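Local coordinates for SnoaL-like domain-containing protein (PDB 4GB5), which is of unknown function but has a SnoaL-like domain of the NTF2 clan, whose small alpha+beta folds often enclose a ligand pocket or active site, at residues A[14-19]-A[132-137]; A[18-23]-A[34-39]; A[23-28]-A[75-80]; A[96-101]-A[114-119]. One frame throughout, in Å; residues are numbered along the deposited sequence. Where two conformers were deposited one is given.

Contact 1: A[14-19]-A[132-137]; sequences IELFGR and WRLSSV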
loop_
_atom_site.group_PDB
_atom_site.type_symbol
_atom_site.label_atom_id
_atom_site.label_comp_id
_atom_site.label_asym_id
_atom_site.label_seq_id
_atom_site.Cartn_x
_atom_site.Cartn_y
_atom_site.Cartn_z
ATOM N N ILE A 14 -5.375 -12.849 2.251
ATOM C CA ILE A 14 -4.880 -11.520 1.880
ATOM C C ILE A 14 -5.953 -10.780 1.087
ATOM O O ILE A 14 -6.200 -9.587 1.335
ATOM C CB ILE A 14 -3.498 -11.579 1.185
ATOM C CG1 ILE A 14 -2.468 -12.038 2.187
ATOM C CG2 ILE A 14 -3.097 -10.211 0.600
ATOM C CD1 ILE A 14 -1.111 -12.349 1.651
ATOM N N GLU A 15 -6.589 -11.442 0.148
ATOM C CA GLU A 15 -7.626 -10.784 -0.660
ATOM C C GLU A 15 -8.755 -10.290 0.200
ATOM O O GLU A 15 -9.380 -9.275 -0.123
ATOM C CB GLU A 15 -8.138 -11.761 -1.708
ATOM C CG GLU A 15 -9.149 -11.214 -2.634
ATOM C CD GLU A 15 -9.429 -12.146 -3.790
ATOM O OE1 GLU A 15 -8.645 -12.187 -4.774
ATOM O OE2 GLU A 15 -10.447 -12.858 -3.689
ATOM N N LEU A 16 -9.067 -10.958 1.307
ATOM C CA LEU A 16 -10.125 -10.464 2.189
ATOM C C LEU A 16 -9.886 -9.063 2.651
ATOM O O LEU A 16 -10.841 -8.304 2.889
ATOM C CB LEU A 16 -10.256 -11.265 3.476
ATOM C CG LEU A 16 -11.064 -12.516 3.438
ATOM C CD1 LEU A 16 -10.970 -13.211 4.765
ATOM C CD2 LEU A 16 -12.517 -12.150 3.166
ATOM N N PHE A 17 -8.615 -8.690 2.800
ATOM C CA PHE A 17 -8.298 -7.329 3.205
ATOM C C PHE A 17 -8.583 -6.315 2.104
ATOM O O PHE A 17 -8.888 -5.163 2.404
ATOM C CB PHE A 17 -6.847 -7.237 3.704
ATOM C CG PHE A 17 -6.694 -7.816 5.046
ATOM C CD1 PHE A 17 -6.760 -6.979 6.167
ATOM C CD2 PHE A 17 -6.539 -9.164 5.261
ATOM C CE1 PHE A 17 -6.642 -7.468 7.444
ATOM C CE2 PHE A 17 -6.461 -9.671 6.531
ATOM C CZ PHE A 17 -6.493 -8.828 7.648
ATOM N N GLY A 18 -8.496 -6.721 0.836
ATOM C CA GLY A 18 -8.942 -5.868 -0.267
ATOM C C GLY A 18 -10.448 -5.624 -0.192
ATOM O O GLY A 18 -10.910 -4.489 -0.310
ATOM N N ARG A 19 -11.203 -6.693 0.020
ATOM C CA ARG A 19 -12.641 -6.594 0.168
ATOM C C ARG A 19 -13.027 -5.812 1.428
ATOM O O ARG A 19 -14.018 -5.054 1.433
ATOM C CB ARG A 19 -13.268 -7.991 0.180
ATOM C CG ARG A 19 -13.023 -8.811 -1.084
ATOM C CD ARG A 19 -14.026 -9.946 -1.191
ATOM N NE ARG A 19 -14.481 -10.160 -2.564
ATOM C CZ ARG A 19 -13.990 -11.076 -3.389
ATOM N NH1 ARG A 19 -14.474 -11.193 -4.612
ATOM N NH2 ARG A 19 -13.018 -11.882 -2.993
ATOM N N TRP A 132 -13.021 -18.102 3.467
ATOM C CA TRP A 132 -12.428 -17.380 4.589
ATOM C C TRP A 132 -13.223 -16.135 4.930
ATOM O O TRP A 132 -13.683 -15.404 4.026
ATOM C CB TRP A 132 -10.974 -17.035 4.311
ATOM C CG TRP A 132 -10.067 -18.237 4.380
ATOM C CD1 TRP A 132 -9.670 -19.039 3.329
ATOM C CD2 TRP A 132 -9.468 -18.804 5.561
ATOM N NE1 TRP A 132 -8.864 -20.054 3.794
ATOM C CE2 TRP A 132 -8.710 -19.924 5.154
ATOM C CE3 TRP A 132 -9.457 -18.436 6.916
ATOM C CZ2 TRP A 132 -7.976 -20.700 6.061
ATOM C CZ3 TRP A 132 -8.739 -19.217 7.822
ATOM C CH2 TRP A 132 -8.011 -20.337 7.384
ATOM N N ARG A 133 -13.321 -15.850 6.231
ATOM C CA ARG A 133 -13.948 -14.624 6.711
ATOM C C ARG A 133 -13.171 -14.063 7.887
ATOM O O ARG A 133 -12.577 -14.812 8.675
ATOM C CB ARG A 133 -15.390 -14.925 7.231
ATOM C CG ARG A 133 -16.416 -15.394 6.172
ATOM C CD ARG A 133 -16.727 -14.312 5.163
ATOM N NE ARG A 133 -17.789 -14.710 4.235
ATOM C CZ ARG A 133 -17.601 -15.409 3.132
ATOM N NH1 ARG A 133 -16.407 -15.814 2.767
ATOM N NH2 ARG A 133 -18.651 -15.680 2.355
ATOM N N LEU A 134 -13.186 -12.748 8.016
ATOM C CA LEU A 134 -12.550 -12.085 9.139
ATOM C C LEU A 134 -13.508 -12.105 10.340
ATOM O O LEU A 134 -14.601 -11.522 10.291
ATOM C CB LEU A 134 -12.190 -10.634 8.781
ATOM C CG LEU A 134 -11.114 -10.412 7.726
ATOM C CD1 LEU A 134 -10.918 -8.957 7.415
ATOM C CD2 LEU A 134 -9.800 -11.017 8.189
ATOM N N SER A 135 -13.090 -12.779 11.401
ATOM C CA SER A 135 -13.902 -12.989 12.603
ATOM C C SER A 135 -13.570 -12.038 13.741
ATOM O O SER A 135 -14.369 -11.869 14.644
ATOM C CB SER A 135 -13.729 -14.424 13.111
ATOM O OG SER A 135 -12.343 -14.701 13.278
ATOM N N SER A 136 -12.391 -11.432 13.707
ATOM C CA SER A 136 -12.020 -10.443 14.680
ATOM C C SER A 136 -11.177 -9.368 14.014
ATOM O O SER A 136 -10.222 -9.673 13.282
ATOM C CB SER A 136 -11.212 -11.100 15.810
ATOM O OG SER A 136 -10.722 -10.138 16.704
ATOM N N VAL A 137 -11.509 -8.102 14.263
ATOM C CA VAL A 137 -10.746 -6.967 13.753
ATOM C C VAL A 137 -10.248 -6.154 14.936
ATOM O O VAL A 137 -11.054 -5.792 15.825
ATOM C CB VAL A 137 -11.623 -6.059 12.874
ATOM C CG1 VAL A 137 -10.867 -4.837 12.365
ATOM C CG2 VAL A 137 -12.182 -6.844 11.717
#

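Contact 2: A[18-23]-A[34-39]; sequences GRYADI and RRVHTD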
loop_
_atom_site.group_PDB
_atom_site.type_symbol
_atom_site.label_atom_id
_atom_site.label_comp_id
_atom_site.label_asym_id
_atom_site.label_seq_id
_atom_site.Cartn_x
_atom_site.Cartn_y
_atom_site.Cartn_z
ATOM N N GLY A 18 -8.496 -6.721 0.836
ATOM C CA GLY A 18 -8.942 -5.868 -0.267
ATOM C C GLY A 18 -10.448 -5.624 -0.192
ATOM O O GLY A 18 -10.910 -4.489 -0.310
ATOM N N ARG A 19 -11.203 -6.693 0.020
ATOM C CA ARG A 19 -12.641 -6.594 0.168
ATOM C C ARG A 19 -13.027 -5.812 1.428
ATOM O O ARG A 19 -14.018 -5.054 1.433
ATOM C CB ARG A 19 -13.268 -7.991 0.180
ATOM C CG ARG A 19 -13.023 -8.811 -1.084
ATOM C CD ARG A 19 -14.026 -9.946 -1.191
ATOM N NE ARG A 19 -14.481 -10.160 -2.564
ATOM C CZ ARG A 19 -13.990 -11.076 -3.389
ATOM N NH1 ARG A 19 -14.474 -11.193 -4.612
ATOM N NH2 ARG A 19 -13.018 -11.882 -2.993
ATOM N N TYR A 20 -12.264 -5.976 2.508
ATOM C CA TYR A 20 -12.503 -5.213 3.728
ATOM C C TYR A 20 -12.392 -3.726 3.463
ATOM O O TYR A 20 -13.235 -2.917 3.884
ATOM C CB TYR A 20 -11.504 -5.629 4.824
ATOM C CG TYR A 20 -11.592 -4.789 6.105
ATOM C CD1 TYR A 20 -12.399 -5.157 7.128
ATOM C CD2 TYR A 20 -10.859 -3.608 6.255
ATOM C CE1 TYR A 20 -12.500 -4.424 8.275
ATOM C CE2 TYR A 20 -10.937 -2.861 7.398
ATOM C CZ TYR A 20 -11.759 -3.272 8.412
ATOM O OH TYR A 20 -11.854 -2.522 9.563
ATOM N N ALA A 21 -11.336 -3.349 2.788
ATOM C CA ALA A 21 -11.132 -1.931 2.420
ATOM C C ALA A 21 -12.208 -1.425 1.507
ATOM O O ALA A 21 -12.652 -0.290 1.639
ATOM C CB ALA A 21 -9.753 -1.726 1.823
ATOM N N ASP A 22 -12.701 -2.300 0.652
ATOM C CA ASP A 22 -13.800 -1.934 -0.229
ATOM C C ASP A 22 -15.108 -1.631 0.524
ATOM O O ASP A 22 -15.846 -0.762 0.105
ATOM C CB ASP A 22 -14.110 -3.058 -1.214
ATOM C CG ASP A 22 -13.053 -3.224 -2.297
ATOM O OD1 ASP A 22 -12.415 -2.195 -2.660
ATOM O OD2 ASP A 22 -12.934 -4.367 -2.844
ATOM N N ILE A 23 -15.398 -2.334 1.623
ATOM C CA ILE A 23 -16.608 -2.036 2.410
ATOM C C ILE A 23 -16.661 -0.564 2.719
ATOM O O ILE A 23 -17.662 0.115 2.434
ATOM C CB ILE A 23 -16.653 -2.862 3.723
ATOM C CG1 ILE A 23 -16.958 -4.318 3.392
ATOM C CG2 ILE A 23 -17.738 -2.350 4.667
ATOM C CD1 ILE A 23 -16.677 -5.290 4.525
ATOM N N ARG A 34 -21.122 -9.395 4.479
ATOM C CA ARG A 34 -21.380 -10.819 4.582
ATOM C C ARG A 34 -20.351 -11.680 3.871
ATOM O O ARG A 34 -20.150 -12.830 4.224
ATOM C CB ARG A 34 -22.766 -11.143 4.020
ATOM C CG ARG A 34 -23.861 -10.366 4.658
ATOM C CD ARG A 34 -24.602 -11.187 5.691
ATOM N NE ARG A 34 -25.277 -10.320 6.655
ATOM C CZ ARG A 34 -25.512 -10.637 7.923
ATOM N NH1 ARG A 34 -25.137 -11.820 8.418
ATOM N NH2 ARG A 34 -26.123 -9.758 8.706
ATOM N N ARG A 35 -19.730 -11.106 2.848
ATOM C CA ARG A 35 -18.685 -11.790 2.097
ATOM C C ARG A 35 -17.333 -11.697 2.765
ATOM O O ARG A 35 -16.389 -12.419 2.417
ATOM C CB ARG A 35 -18.585 -11.162 0.713
ATOM C CG ARG A 35 -19.923 -11.296 -0.006
ATOM C CD ARG A 35 -19.851 -10.875 -1.451
ATOM N NE ARG A 35 -21.198 -10.893 -2.024
ATOM C CZ ARG A 35 -21.799 -11.958 -2.550
ATOM N NH1 ARG A 35 -21.173 -13.123 -2.623
ATOM N NH2 ARG A 35 -23.037 -11.844 -3.024
ATOM N N VAL A 36 -17.187 -10.752 3.691
ATOM C CA VAL A 36 -15.897 -10.501 4.361
ATOM C C VAL A 36 -15.774 -10.977 5.800
ATOM O O VAL A 36 -14.706 -11.386 6.231
ATOM C CB VAL A 36 -15.588 -8.988 4.322
ATOM C CG1 VAL A 36 -14.352 -8.582 5.063
ATOM C CG2 VAL A 36 -15.482 -8.539 2.865
ATOM N N HIS A 37 -16.877 -10.882 6.532
ATOM C CA HIS A 37 -16.901 -11.105 7.986
ATOM C C HIS A 37 -17.793 -12.259 8.409
ATOM O O HIS A 37 -18.763 -12.636 7.723
ATOM C CB HIS A 37 -17.435 -9.818 8.648
ATOM C CG HIS A 37 -16.504 -8.645 8.510
ATOM N ND1 HIS A 37 -15.253 -8.639 9.088
ATOM C CD2 HIS A 37 -16.646 -7.445 7.902
ATOM C CE1 HIS A 37 -14.642 -7.506 8.794
ATOM N NE2 HIS A 37 -15.468 -6.751 8.094
ATOM N N THR A 38 -17.450 -12.818 9.558
ATOM C CA THR A 38 -18.392 -13.685 10.240
ATOM C C THR A 38 -19.542 -12.904 10.908
ATOM O O THR A 38 -19.505 -11.678 11.057
ATOM C CB THR A 38 -17.675 -14.492 11.343
ATOM O OG1 THR A 38 -17.059 -13.595 12.248
ATOM C CG2 THR A 38 -16.584 -15.415 10.789
ATOM N N ASP A 39 -20.586 -13.637 11.306
ATOM C CA ASP A 39 -21.715 -13.082 12.050
ATOM C C ASP A 39 -21.927 -14.021 13.219
ATOM O O ASP A 39 -22.392 -15.133 13.013
ATOM C CB ASP A 39 -22.975 -13.051 11.187
ATOM C CG ASP A 39 -24.104 -12.260 11.815
ATOM O OD1 ASP A 39 -23.931 -11.765 12.955
ATOM O OD2 ASP A 39 -25.196 -12.187 11.189
#

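Contact 3: A[23-28]-A[75-80]; sequences IADLKE and THHAIT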
loop_
_atom_site.group_PDB
_atom_site.type_symbol
_atom_site.label_atom_id
_atom_site.label_comp_id
_atom_site.label_asym_id
_atom_site.label_seq_id
_atom_site.Cartn_x
_atom_site.Cartn_y
_atom_site.Cartn_z
ATOM N N ILE A 23 -15.398 -2.334 1.623
ATOM C CA ILE A 23 -16.608 -2.036 2.410
ATOM C C ILE A 23 -16.661 -0.564 2.719
ATOM O O ILE A 23 -17.662 0.115 2.434
ATOM C CB ILE A 23 -16.653 -2.862 3.723
ATOM C CG1 ILE A 23 -16.958 -4.318 3.392
ATOM C CG2 ILE A 23 -17.738 -2.350 4.667
ATOM C CD1 ILE A 23 -16.677 -5.290 4.525
ATOM N N ALA A 24 -15.603 -0.051 3.329
ATOM C CA ALA A 24 -15.598 1.332 3.724
ATOM C C ALA A 24 -15.512 2.247 2.528
ATOM O O ALA A 24 -16.268 3.205 2.415
ATOM C CB ALA A 24 -14.441 1.582 4.636
ATOM N N ASP A 25 -14.594 1.972 1.622
ATOM C CA ASP A 25 -14.227 2.975 0.619
ATOM C C ASP A 25 -15.223 3.031 -0.539
ATOM O O ASP A 25 -15.380 4.087 -1.184
ATOM C CB ASP A 25 -12.802 2.749 0.102
ATOM C CG ASP A 25 -11.751 2.834 1.178
ATOM O OD1 ASP A 25 -11.995 3.460 2.235
ATOM O OD2 ASP A 25 -10.646 2.254 1.000
ATOM N N LEU A 26 -15.932 1.939 -0.789
ATOM C CA LEU A 26 -17.093 1.955 -1.723
ATOM C C LEU A 26 -18.410 2.227 -1.005
ATOM O O LEU A 26 -19.436 2.320 -1.659
ATOM C CB LEU A 26 -17.228 0.617 -2.451
ATOM C CG LEU A 26 -16.074 0.170 -3.345
ATOM C CD1 LEU A 26 -16.192 -1.275 -3.776
ATOM C CD2 LEU A 26 -15.925 1.104 -4.543
ATOM N N LYS A 27 -18.372 2.358 0.319
ATOM C CA LYS A 27 -19.552 2.564 1.189
ATOM C C LYS A 27 -20.660 1.555 0.984
ATOM O O LYS A 27 -21.842 1.901 0.867
ATOM C CB LYS A 27 -20.096 3.986 1.098
ATOM C CG LYS A 27 -19.308 4.983 1.916
ATOM C CD LYS A 27 -20.017 6.311 2.047
ATOM C CE LYS A 27 -19.100 7.455 2.396
ATOM N NZ LYS A 27 -19.842 8.727 2.475
ATOM N N GLU A 28 -20.258 0.301 0.937
ATOM C CA GLU A 28 -21.144 -0.803 0.654
ATOM C C GLU A 28 -21.220 -1.658 1.890
ATOM O O GLU A 28 -20.410 -2.557 2.129
ATOM C CB GLU A 28 -20.668 -1.576 -0.566
ATOM C CG GLU A 28 -21.846 -2.249 -1.263
ATOM C CD GLU A 28 -22.368 -3.445 -0.531
ATOM O OE1 GLU A 28 -23.369 -3.291 0.192
ATOM O OE2 GLU A 28 -21.785 -4.534 -0.724
ATOM N N THR A 75 -13.291 8.006 1.814
ATOM C CA THR A 75 -12.226 7.434 2.597
ATOM C C THR A 75 -11.318 6.615 1.696
ATOM O O THR A 75 -11.712 6.226 0.596
ATOM C CB THR A 75 -12.730 6.560 3.740
ATOM O OG1 THR A 75 -13.541 5.507 3.225
ATOM C CG2 THR A 75 -13.564 7.333 4.742
ATOM N N HIS A 76 -10.099 6.336 2.167
ATOM C CA HIS A 76 -9.206 5.422 1.488
ATOM C C HIS A 76 -8.388 4.668 2.530
ATOM O O HIS A 76 -7.671 5.262 3.335
ATOM C CB HIS A 76 -8.238 6.147 0.535
ATOM C CG HIS A 76 -7.496 5.226 -0.385
ATOM N ND1 HIS A 76 -8.075 4.741 -1.535
ATOM C CD2 HIS A 76 -6.265 4.692 -0.318
ATOM C CE1 HIS A 76 -7.218 3.945 -2.141
ATOM N NE2 HIS A 76 -6.121 3.892 -1.423
ATOM N N HIS A 77 -8.523 3.350 2.488
ATOM C CA HIS A 77 -7.755 2.457 3.324
ATOM C C HIS A 77 -6.712 1.773 2.495
ATOM O O HIS A 77 -7.075 0.983 1.623
ATOM C CB HIS A 77 -8.645 1.391 3.983
ATOM C CG HIS A 77 -9.589 1.936 4.995
ATOM N ND1 HIS A 77 -10.628 2.757 4.649
ATOM C CD2 HIS A 77 -9.683 1.743 6.331
ATOM C CE1 HIS A 77 -11.307 3.092 5.737
ATOM N NE2 HIS A 77 -10.760 2.475 6.772
ATOM N N ALA A 78 -5.434 2.019 2.809
ATOM C CA ALA A 78 -4.326 1.336 2.158
ATOM C C ALA A 78 -3.777 0.320 3.145
ATOM O O ALA A 78 -3.114 0.687 4.134
ATOM C CB ALA A 78 -3.278 2.347 1.769
ATOM N N ILE A 79 -4.040 -0.946 2.885
ATOM C CA ILE A 79 -3.644 -2.060 3.780
ATOM C C ILE A 79 -2.524 -2.830 3.096
ATOM O O ILE A 79 -2.651 -3.288 1.952
ATOM C CB ILE A 79 -4.838 -2.949 4.109
ATOM C CG1 ILE A 79 -6.000 -2.080 4.594
ATOM C CG2 ILE A 79 -4.468 -4.052 5.094
ATOM C CD1 ILE A 79 -7.245 -2.847 4.930
ATOM N N THR A 80 -1.410 -2.961 3.810
ATOM C CA THR A 80 -0.197 -3.494 3.242
ATOM C C THR A 80 0.530 -4.380 4.230
ATOM O O THR A 80 0.205 -4.406 5.438
ATOM C CB THR A 80 0.762 -2.341 2.869
ATOM O OG1 THR A 80 1.117 -1.585 4.045
ATOM C CG2 THR A 80 0.156 -1.428 1.879
HETATM O O HOH W 1 -16.166 5.862 2.758
HETATM O O HOH W 2 -15.158 6.710 -0.112
#

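Contact 4: A[96-101]-A[114-119]; sequences HVRAEH and RWLVVG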
loop_
_atom_site.group_PDB
_atom_site.type_symbol
_atom_site.label_atom_id
_atom_site.label_comp_id
_atom_site.label_asym_id
_atom_site.label_seq_id
_atom_site.Cartn_x
_atom_site.Cartn_y
_atom_site.Cartn_z
ATOM N N HIS A 96 -0.223 -3.638 8.120
ATOM C CA HIS A 96 -0.219 -2.177 8.192
ATOM C C HIS A 96 -1.490 -1.603 7.570
ATOM O O HIS A 96 -2.016 -2.132 6.575
ATOM C CB HIS A 96 0.945 -1.634 7.371
ATOM C CG HIS A 96 2.253 -1.572 8.080
ATOM N ND1 HIS A 96 2.874 -2.675 8.644
ATOM C CD2 HIS A 96 3.067 -0.515 8.331
ATOM C CE1 HIS A 96 3.998 -2.289 9.228
ATOM N NE2 HIS A 96 4.138 -0.984 9.052
ATOM N N VAL A 97 -1.963 -0.503 8.144
ATOM C CA VAL A 97 -3.042 0.277 7.565
ATOM C C VAL A 97 -2.782 1.750 7.636
ATOM O O VAL A 97 -2.355 2.278 8.656
ATOM C CB VAL A 97 -4.423 -0.081 8.215
ATOM C CG1 VAL A 97 -4.442 0.084 9.679
ATOM C CG2 VAL A 97 -5.565 0.754 7.570
ATOM N N ARG A 98 -3.084 2.412 6.523
ATOM C CA ARG A 98 -3.135 3.864 6.437
ATOM C C ARG A 98 -4.526 4.253 5.981
ATOM O O ARG A 98 -4.900 3.959 4.824
ATOM C CB ARG A 98 -2.071 4.353 5.462
ATOM C CG ARG A 98 -2.004 5.894 5.374
ATOM C CD ARG A 98 -0.831 6.348 4.516
ATOM N NE ARG A 98 -0.579 7.743 4.681
ATOM C CZ ARG A 98 -1.276 8.735 4.150
ATOM N NH1 ARG A 98 -2.299 8.487 3.343
ATOM N NH2 ARG A 98 -0.920 9.967 4.377
ATOM N N ALA A 99 -5.307 4.892 6.861
ATOM C CA ALA A 99 -6.729 5.158 6.562
ATOM C C ALA A 99 -6.926 6.667 6.549
ATOM O O ALA A 99 -6.708 7.328 7.563
ATOM C CB ALA A 99 -7.624 4.534 7.587
ATOM N N GLU A 100 -7.348 7.181 5.412
ATOM C CA GLU A 100 -7.651 8.590 5.204
ATOM C C GLU A 100 -9.158 8.772 5.187
ATOM O O GLU A 100 -9.855 7.996 4.541
ATOM C CB GLU A 100 -7.112 9.075 3.872
ATOM C CG GLU A 100 -5.615 9.115 3.813
ATOM C CD GLU A 100 -5.114 9.189 2.389
ATOM O OE1 GLU A 100 -5.333 8.217 1.606
ATOM O OE2 GLU A 100 -4.517 10.218 2.043
ATOM N N HIS A 101 -9.647 9.840 5.833
ATOM C CA HIS A 101 -11.086 10.117 5.875
ATOM C C HIS A 101 -11.256 11.627 5.646
ATOM O O HIS A 101 -10.738 12.451 6.435
ATOM C CB HIS A 101 -11.685 9.796 7.242
ATOM C CG HIS A 101 -11.254 8.495 7.837
ATOM N ND1 HIS A 101 -10.012 8.310 8.410
ATOM C CD2 HIS A 101 -11.930 7.338 8.043
ATOM C CE1 HIS A 101 -9.920 7.089 8.900
ATOM N NE2 HIS A 101 -11.065 6.468 8.669
ATOM N N ARG A 114 -8.904 16.362 6.680
ATOM C CA ARG A 114 -8.565 14.949 6.523
ATOM C C ARG A 114 -8.098 14.344 7.829
ATOM O O ARG A 114 -7.103 14.788 8.424
ATOM C CB ARG A 114 -7.502 14.728 5.445
ATOM C CG ARG A 114 -7.238 13.274 5.063
ATOM C CD ARG A 114 -6.213 12.675 5.953
ATOM N NE ARG A 114 -4.844 13.054 5.618
ATOM C CZ ARG A 114 -3.975 13.685 6.404
ATOM N NH1 ARG A 114 -4.323 14.225 7.571
ATOM N NH2 ARG A 114 -2.729 13.891 5.965
ATOM N N TRP A 115 -8.843 13.346 8.296
ATOM C CA TRP A 115 -8.500 12.580 9.478
ATOM C C TRP A 115 -7.690 11.378 9.001
ATOM O O TRP A 115 -8.163 10.546 8.235
ATOM C CB TRP A 115 -9.783 12.091 10.192
ATOM C CG TRP A 115 -9.548 11.154 11.323
ATOM C CD1 TRP A 115 -8.500 11.158 12.252
ATOM C CD2 TRP A 115 -10.391 10.054 11.695
ATOM N NE1 TRP A 115 -8.675 10.118 13.150
ATOM C CE2 TRP A 115 -9.813 9.428 12.803
ATOM C CE3 TRP A 115 -11.565 9.521 11.163
ATOM C CZ2 TRP A 115 -10.392 8.320 13.405
ATOM C CZ3 TRP A 115 -12.111 8.424 11.746
ATOM C CH2 TRP A 115 -11.546 7.846 12.883
ATOM N N LEU A 116 -6.465 11.300 9.494
ATOM C CA LEU A 116 -5.546 10.208 9.165
ATOM C C LEU A 116 -5.328 9.309 10.347
ATOM O O LEU A 116 -5.033 9.791 11.447
ATOM C CB LEU A 116 -4.170 10.778 8.754
ATOM C CG LEU A 116 -3.180 9.717 8.267
ATOM C CD1 LEU A 116 -3.585 9.057 6.993
ATOM C CD2 LEU A 116 -1.807 10.411 8.144
ATOM N N VAL A 117 -5.489 8.004 10.118
ATOM C CA VAL A 117 -5.094 7.004 11.105
ATOM C C VAL A 117 -4.084 6.100 10.456
ATOM O O VAL A 117 -4.366 5.544 9.394
ATOM C CB VAL A 117 -6.283 6.140 11.523
ATOM C CG1 VAL A 117 -5.819 5.039 12.492
ATOM C CG2 VAL A 117 -7.325 7.008 12.144
ATOM N N VAL A 118 -2.914 5.940 11.085
ATOM C CA VAL A 118 -1.946 4.931 10.666
ATOM C C VAL A 118 -1.749 3.959 11.809
ATOM O O VAL A 118 -1.851 4.338 12.976
ATOM C CB VAL A 118 -0.593 5.511 10.204
ATOM C CG1 VAL A 118 -0.723 6.181 8.800
ATOM C CG2 VAL A 118 -0.051 6.432 11.196
ATOM N N GLY A 119 -1.412 2.721 11.482
ATOM C CA GLY A 119 -1.175 1.729 12.512
ATOM C C GLY A 119 -1.354 0.356 11.914
ATOM O O GLY A 119 -0.910 0.097 10.790
HETATM O O HOH W 3 -4.185 12.647 2.851
#

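Contact 1: A[14-19]-A[132-137]
Leu16 sets its isobutyl group on the backbone and side chains of Trp132 and Leu134; no hydrogen bond joins 14-19 to 132-137, and the contact is made by apolar side chains. Both of its methyls bear on the Trp132 carbonyl, Leu16 CD2 lying 3.6 Å from Trp132 O. The other branch goes further along the strand: Leu16 CD1 touches Trp132 CB at 3.9 Å and Leu134 CG at 4.1 Å. With CG anti to the carbonyl carbon (chi1 -84°), Leu16 projects its fork from the helix onto the strand. An alanine at this position is likely to leave a gap over the Trp132 carbonyl and to deprive Leu134 of one of its apolar neighbours. Beside it, Phe17 crosses Leu134 at about a right angle, with Phe17 CE2 4.0 Å from Leu134 CD2, while Leu134 CD1 lies over one face of the ring. In the second shell, Arg133 NH1 donates to Trp132 O at 3.0 Å from above the carbonyl plane, and the indole NE1 of Trp132 is bonded to Asp9. The axes of 14-19 and 132-137 approach to 8.8 Å and cross at 69°. The first segment belongs to helix 6-25 and the second to strand 131-145, with strand 114-128 beside that strand; Phe17 also meets strand 74-87, His82 edge-to-face and Ile79 by packing.

Contact 2: A[18-23]-A[34-39]
Val36 plugs into one side of helix 6-25 where, in this NTF2-like alpha+beta fold, the short helix 32-36 gives way to strand 37-38. Its two methyls divide the work. Val36 CG2 presses on Arg19 CB at 3.5 Å and also meets Ile23 tip to tip, 3.8 Å from Ile23 CD1. Val36 CG1, by contrast, lies 4.1 Å from Tyr20 CB, near the plane of the phenol at its edge, and also sits over the centre of the neighbouring His37 imidazole, covering one face of it. Tyr20 and His37 meet rim to rim with neither ring over the other, their planes turned 81° apart and their centroids separated by 5.7 Å. Tyr20 reaches this place because its CG is anti to the backbone N (chi1 175°), which swings the phenol toward the histidine. The imidazole is held by a hydrogen bond from ND1 to Leu134 O, and Tyr61 packs edge-to-face against it. His37 NE2 comes within 3.6 Å of Tyr20 CD1.

Contact 3: A[23-28]-A[75-80]
Asp25, near the C-terminal end of helix 6-25, turns its carboxylate to strand 74-87 and meets Thr75 and His77 with both oxygens. OD1 accepts twice: Thr75 OG1 donates to Asp25 OD1 at 2.7 Å on the anti side, and His77 ND1 reaches the same atom at 2.9 Å on the syn side. Asp25 OD2 takes the backbone N of His77 at 2.8 Å in a nearly straight bond (167°), and it is also hydrogen-bonded to His96 of the second subunit. One water donates to both Ala24 O and Thr75 OG1; another donates to Asp25 O and accepts from Thr75 N. The helix ends in a Schellman motif, Glu28 N bonding to Ile23 O and Lys27 N to Ala24 O. An alanine in place of Asp25 would probably leave Thr75 OG1, His77 ND1, the His77 backbone N and His96 of the second subunit without their shared partner, and the imidazole less fixed in rotation. With OD1 near the imidazole plane, the His-carboxylate bond restrains the ring's rotation, while OD2 links helix, strand and neighbouring subunit through one buried group.

Contact 4: A[96-101]-A[114-119]
Strands 96-101 and 114-119 form an antiparallel pair within the curved sheet of the NTF2-like fold. Hydrogen-bonded pairs Val97-Gly119, Ala99-Val117 and His101-Trp115 alternate with the non-hydrogen-bonded Arg98-Val118 and Glu100-Leu116; Ala99 N lies 2.8 Å from Val117 O. The His101-Trp115 pair is reinforced, because Trp115 O accepts from His101 N and, at 2.9 Å, from His101 ND1, the two donors coming from opposite faces of the carbonyl plane. That second bond holds the imidazole in a face-to-face stack on the six-membered ring of Trp115, with centroids 4.2 Å apart and planes at 25°, the indole NE1 being bonded to Gln144. On the other face of the sheet, Leu116 CD1 lies over the guanidinium of Arg98, 3.7 Å from Arg98 CZ, and Arg98 NH1 forms a salt bridge with Glu100 OE2 at 3.1 Å. A water joins Glu100 OE2 to Arg114 NE, whose NH1 is salt-bridged to Glu145. This face meets the other copies: Arg98 NH2 pairs with Glu100 of the third subunit, Glu100 OE2 reciprocally with Arg98 of the second, and a phosphate ion lies beside Arg98. Gly119 has backbone angles (phi 158°) that disfavour a side chain. Strand 74-87 flanks 96-101, and strand 131-145 flanks 114-119.

In the fold
From the N terminus, helix 6-25 opens three contacts in turn. Contact 1 joins its middle to strand 131-145 across most of the chain, closing the widest loop. Contact 2 starts from the next turn, sharing Gly18 and Arg19 with contact 1, and returns soon after through helix 32-36 and strand 37-38. Contact 3 leaves from the helix end, sharing Ile23 with contact 2, and crosses it along the chain before reaching strand 74-87. Contact 4 then follows in series; both it and contact 3 are nested within the loop of contact 1. Thus the helix is tied to strands 131-145 and 74-87, and contact 4 joins 90-102 and 114-128, the two strands lying between them in the sheet.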